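Local coordinates for metallo-carboxypeptidase (Pseudomonas aeruginosa, PDB 4A37), which probably acts as a zinc-dependent carboxypeptidase of the M14 family, related to the cytosolic carboxypeptidases, and may bind tubulin, at residues 177-182 with 271-276. Numbering follows the deposited sequence.
With ZN (zinc ion), chain C.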
ATOM      1  N   ALA A 177       0.261  -4.441   5.582  1.00  7.40           N
ATOM      2  CA  ALA A 177       0.345  -3.557   4.429  1.00  8.65           C
ATOM      3  C   ALA A 177       1.610  -3.614   3.585  1.00  9.22           C
ATOM      4  O   ALA A 177       2.677  -4.022   4.030  1.00  5.69           O
ATOM      5  CB  ALA A 177       0.108  -2.111   4.878  1.00  7.77           C
ATOM      6  N   GLN A 178       1.443  -3.203   2.336  1.00  8.11           N
ATOM      7  CA  GLN A 178       2.514  -3.106   1.366  1.00  8.67           C
ATOM      8  C   GLN A 178       3.315  -4.371   1.070  1.00  9.00           C
ATOM      9  O   GLN A 178       4.554  -4.352   1.094  1.00  9.95           O
ATOM     10  CB  GLN A 178       3.456  -1.965   1.776  1.00  8.39           C
ATOM     11  CG  GLN A 178       3.964  -1.145   0.593  1.00  7.75           C
ATOM     12  CD  GLN A 178       4.519   0.215   0.988  1.00  8.25           C
ATOM     13  OE1 GLN A 178       3.951   0.909   1.832  1.00  7.77           O
ATOM     14  NE2 GLN A 178       5.614   0.616   0.353  1.00  7.52           N
ATOM     15  N   GLN A 179       2.628  -5.476   0.795  1.00  8.10           N
ATOM     16  CA  GLN A 179       3.351  -6.691   0.429  1.00  8.63           C
ATOM     17  C   GLN A 179       4.042  -6.399  -0.897  1.00  9.08           C
ATOM     18  O   GLN A 179       5.103  -6.941  -1.195  1.00  7.01           O
ATOM     19  CB  GLN A 179       2.408  -7.870   0.238  1.00 10.28           C
ATOM     20  CG  GLN A 179       1.816  -8.436   1.492  1.00  9.12           C
ATOM     21  CD  GLN A 179       1.111  -9.740   1.203  1.00 10.05           C
ATOM     22  OE1 GLN A 179       1.750 -10.763   0.969  1.00 11.38           O
ATOM     23  NE2 GLN A 179      -0.216  -9.707   1.199  1.00 11.24           N
ATOM     24  N   HIS A 180       3.393  -5.575  -1.713  1.00  9.91           N
ATOM     25  CA  HIS A 180       3.963  -5.153  -2.994  1.00  7.79           C
ATOM     26  C   HIS A 180       4.638  -3.822  -2.641  1.00  8.96           C
ATOM     27  O   HIS A 180       3.974  -2.828  -2.319  1.00  6.79           O
ATOM     28  CB  HIS A 180       2.850  -4.981  -4.031  1.00 10.16           C
ATOM     29  CG  HIS A 180       2.217  -6.281  -4.436  1.00  9.10           C
ATOM     30  ND1 HIS A 180       0.855  -6.451  -4.542  1.00 10.63           N
ATOM     31  CD2 HIS A 180       2.765  -7.489  -4.714  1.00  9.90           C
ATOM     32  CE1 HIS A 180       0.588  -7.705  -4.863  1.00  9.91           C
ATOM     33  NE2 HIS A 180       1.731  -8.355  -4.974  1.00  9.57           N
ATOM     34  N   PRO A 181       5.982  -3.797  -2.674  1.00  9.41           N
ATOM     35  CA  PRO A 181       6.770  -2.611  -2.329  1.00  8.45           C
ATOM     36  C   PRO A 181       6.471  -1.279  -3.004  1.00  9.55           C
ATOM     37  O   PRO A 181       6.670  -0.227  -2.396  1.00 10.67           O
ATOM     38  CB  PRO A 181       8.202  -3.085  -2.547  1.00 10.18           C
ATOM     39  CG  PRO A 181       8.067  -4.019  -3.707  1.00  9.66           C
ATOM     40  CD  PRO A 181       6.839  -4.828  -3.292  1.00  7.80           C
ATOM     41  N   GLY A 182       5.980  -1.303  -4.240  1.00  7.16           N
ATOM     42  CA  GLY A 182       5.691  -0.046  -4.919  1.00  8.38           C
ATOM     43  C   GLY A 182       4.397   0.637  -4.509  1.00  7.30           C
ATOM     44  O   GLY A 182       4.151   1.791  -4.857  1.00  7.00           O
ATOM     45  N   ASP A 271      -5.735  -6.800   4.027  1.00  6.14           N
ATOM     46  CA  ASP A 271      -4.457  -6.760   3.315  1.00  8.78           C
ATOM     47  C   ASP A 271      -4.500  -5.479   2.480  1.00  8.00           C
ATOM     48  O   ASP A 271      -5.255  -5.370   1.510  1.00  9.46           O
ATOM     49  CB  ASP A 271      -4.347  -8.023   2.451  1.00  9.35           C
ATOM     50  CG  ASP A 271      -3.014  -8.156   1.732  1.00 10.99           C
ATOM     51  OD1 ASP A 271      -2.011  -7.544   2.154  1.00 10.25           O
ATOM     52  OD2 ASP A 271      -2.968  -8.918   0.742  1.00 13.23           O
ATOM     53  N   ILE A 272      -3.684  -4.506   2.873  1.00  8.43           N
ATOM     54  CA  ILE A 272      -3.669  -3.196   2.236  1.00  7.11           C
ATOM     55  C   ILE A 272      -2.759  -3.083   1.021  1.00  8.23           C
ATOM     56  O   ILE A 272      -1.546  -3.283   1.117  1.00  4.31           O
ATOM     57  CB  ILE A 272      -3.288  -2.103   3.271  1.00  7.41           C
ATOM     58  CG1 ILE A 272      -4.033  -2.343   4.594  1.00  7.70           C
ATOM     59  CG2 ILE A 272      -3.623  -0.727   2.712  1.00  8.41           C
ATOM     60  CD1 ILE A 272      -5.549  -2.414   4.485  1.00 10.25           C
ATOM     61  N   HIS A 273      -3.360  -2.714  -0.112  1.00  6.02           N
ATOM     62  CA  HIS A 273      -2.669  -2.593  -1.396  1.00  6.03           C
ATOM     63  C   HIS A 273      -2.976  -1.296  -2.145  1.00  6.02           C
ATOM     64  O   HIS A 273      -3.728  -0.443  -1.679  1.00  4.14           O
ATOM     65  CB  HIS A 273      -3.107  -3.730  -2.332  1.00  6.59           C
ATOM     66  CG  HIS A 273      -2.653  -5.091  -1.920  1.00  6.81           C
ATOM     67  ND1 HIS A 273      -1.648  -5.761  -2.579  1.00  8.26           N
ATOM     68  CD2 HIS A 273      -3.106  -5.939  -0.964  1.00  8.44           C
ATOM     69  CE1 HIS A 273      -1.502  -6.963  -2.054  1.00  7.03           C
ATOM     70  NE2 HIS A 273      -2.374  -7.096  -1.071  1.00  7.45           N
ATOM     71  N   GLY A 274      -2.380  -1.204  -3.331  1.00  8.19           N
ATOM     72  CA  GLY A 274      -2.591  -0.095  -4.241  1.00  8.03           C
ATOM     73  C   GLY A 274      -2.759  -0.694  -5.635  1.00  9.99           C
ATOM     74  O   GLY A 274      -2.109  -1.690  -5.976  1.00  8.55           O
ATOM     75  N   ASP A 275      -3.648  -0.131  -6.445  1.00  9.29           N
ATOM     76  CA  ASP A 275      -3.824  -0.655  -7.801  1.00  9.28           C
ATOM     77  C   ASP A 275      -3.508   0.423  -8.820  1.00  7.96           C
ATOM     78  O   ASP A 275      -4.037   1.530  -8.754  1.00  6.93           O
ATOM     79  CB  ASP A 275      -5.251  -1.159  -8.037  1.00  9.43           C
ATOM     80  CG  ASP A 275      -5.396  -1.861  -9.383  1.00 12.65           C
ATOM     81  OD1 ASP A 275      -4.858  -2.977  -9.540  1.00 14.55           O
ATOM     82  OD2 ASP A 275      -6.029  -1.289 -10.291  1.00 11.40           O
ATOM     83  N   GLU A 276      -2.656   0.074  -9.778  1.00  8.92           N
ATOM     84  CA  GLU A 276      -2.226   0.991 -10.824  1.00  9.07           C
ATOM     85  C   GLU A 276      -3.333   1.461 -11.773  1.00 11.38           C
ATOM     86  O   GLU A 276      -3.445   2.652 -12.070  1.00 11.11           O
ATOM     87  CB  GLU A 276      -1.119   0.331 -11.650  1.00 10.07           C
ATOM     88  CG  GLU A 276       0.136  -0.026 -10.849  1.00 11.63           C
ATOM     89  CD  GLU A 276       0.106  -1.419 -10.223  1.00 12.89           C
ATOM     90  OE1 GLU A 276      -0.977  -2.048 -10.136  1.00 11.33           O
ATOM     91  OE2 GLU A 276       1.187  -1.883  -9.796  1.00 12.91           O
TER
HETATM   92 ZN    ZN C 376      -0.640  -5.067  -4.271  1.00 15.69          ZN
HETATM   93  O   HOH W   1      -0.239  -5.756   1.085  1.00  7.28           O
HETATM   94  O   HOH W   2       0.848  -4.097  -1.180  1.00 11.97           O
HETATM   95  O   HOH W   3      -2.270  -5.127  -5.654  1.00 14.15           O
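His273 sets the edge of its imidazole against His180, whose ND1 lies near the His273 ring plane, while the two rings stand 59° apart. The zinc ion explains why His180 ND1 and His273 ND1 can come within 3.3 Å without a hydrogen bond: each binds zinc at 2.1 Å. Glu183 and a water at 2.1 Å from the metal complete the site, and Glu348, the predicted proton donor/acceptor, touches His273. The far side of each ring is held too. His273 NE2 donates to Asp271 OD2 over 2.6 Å; the acceptor is in the ring plane, yet the ring nitrogen approaches from well above the carboxylate plane. His180 NE2 is bonded to Asp238.

Asp271 has its CG anti to the backbone N (chi1 -176°), which brings the carboxylate within bonding distance of both His273 and Gln179. From the loop, the extended Gln179 side chain crosses it at about a right angle, and NE2 donates to Asp271 OD1 at 3.0 Å on the syn side, with the oxygen in the amide plane though the donor is tilted out of the carboxylate plane. Trp243 bonds the other end of that amide, Gln179 OE1, fixing which way round it sits. Behind these side chains the backbone sets the spacing: Ala177 pairs in parallel with Ile272, their CB atoms 3.8 Å apart, and Gln178 N donates to Ile272 O (3.2 Å). A water accepts from Gln179 N at 2.9 Å and lies near Asp271 OD1 and Ile272 O, over one face of the His273 ring.

His180 thus sits in the loop just after strand 171-177, and His273 near the C-terminal end of the neighbouring parallel strand 268-275. The second-shell carboxylate fixes the rotation of His273 and would probably make its imidazole a more electron-rich zinc ligand.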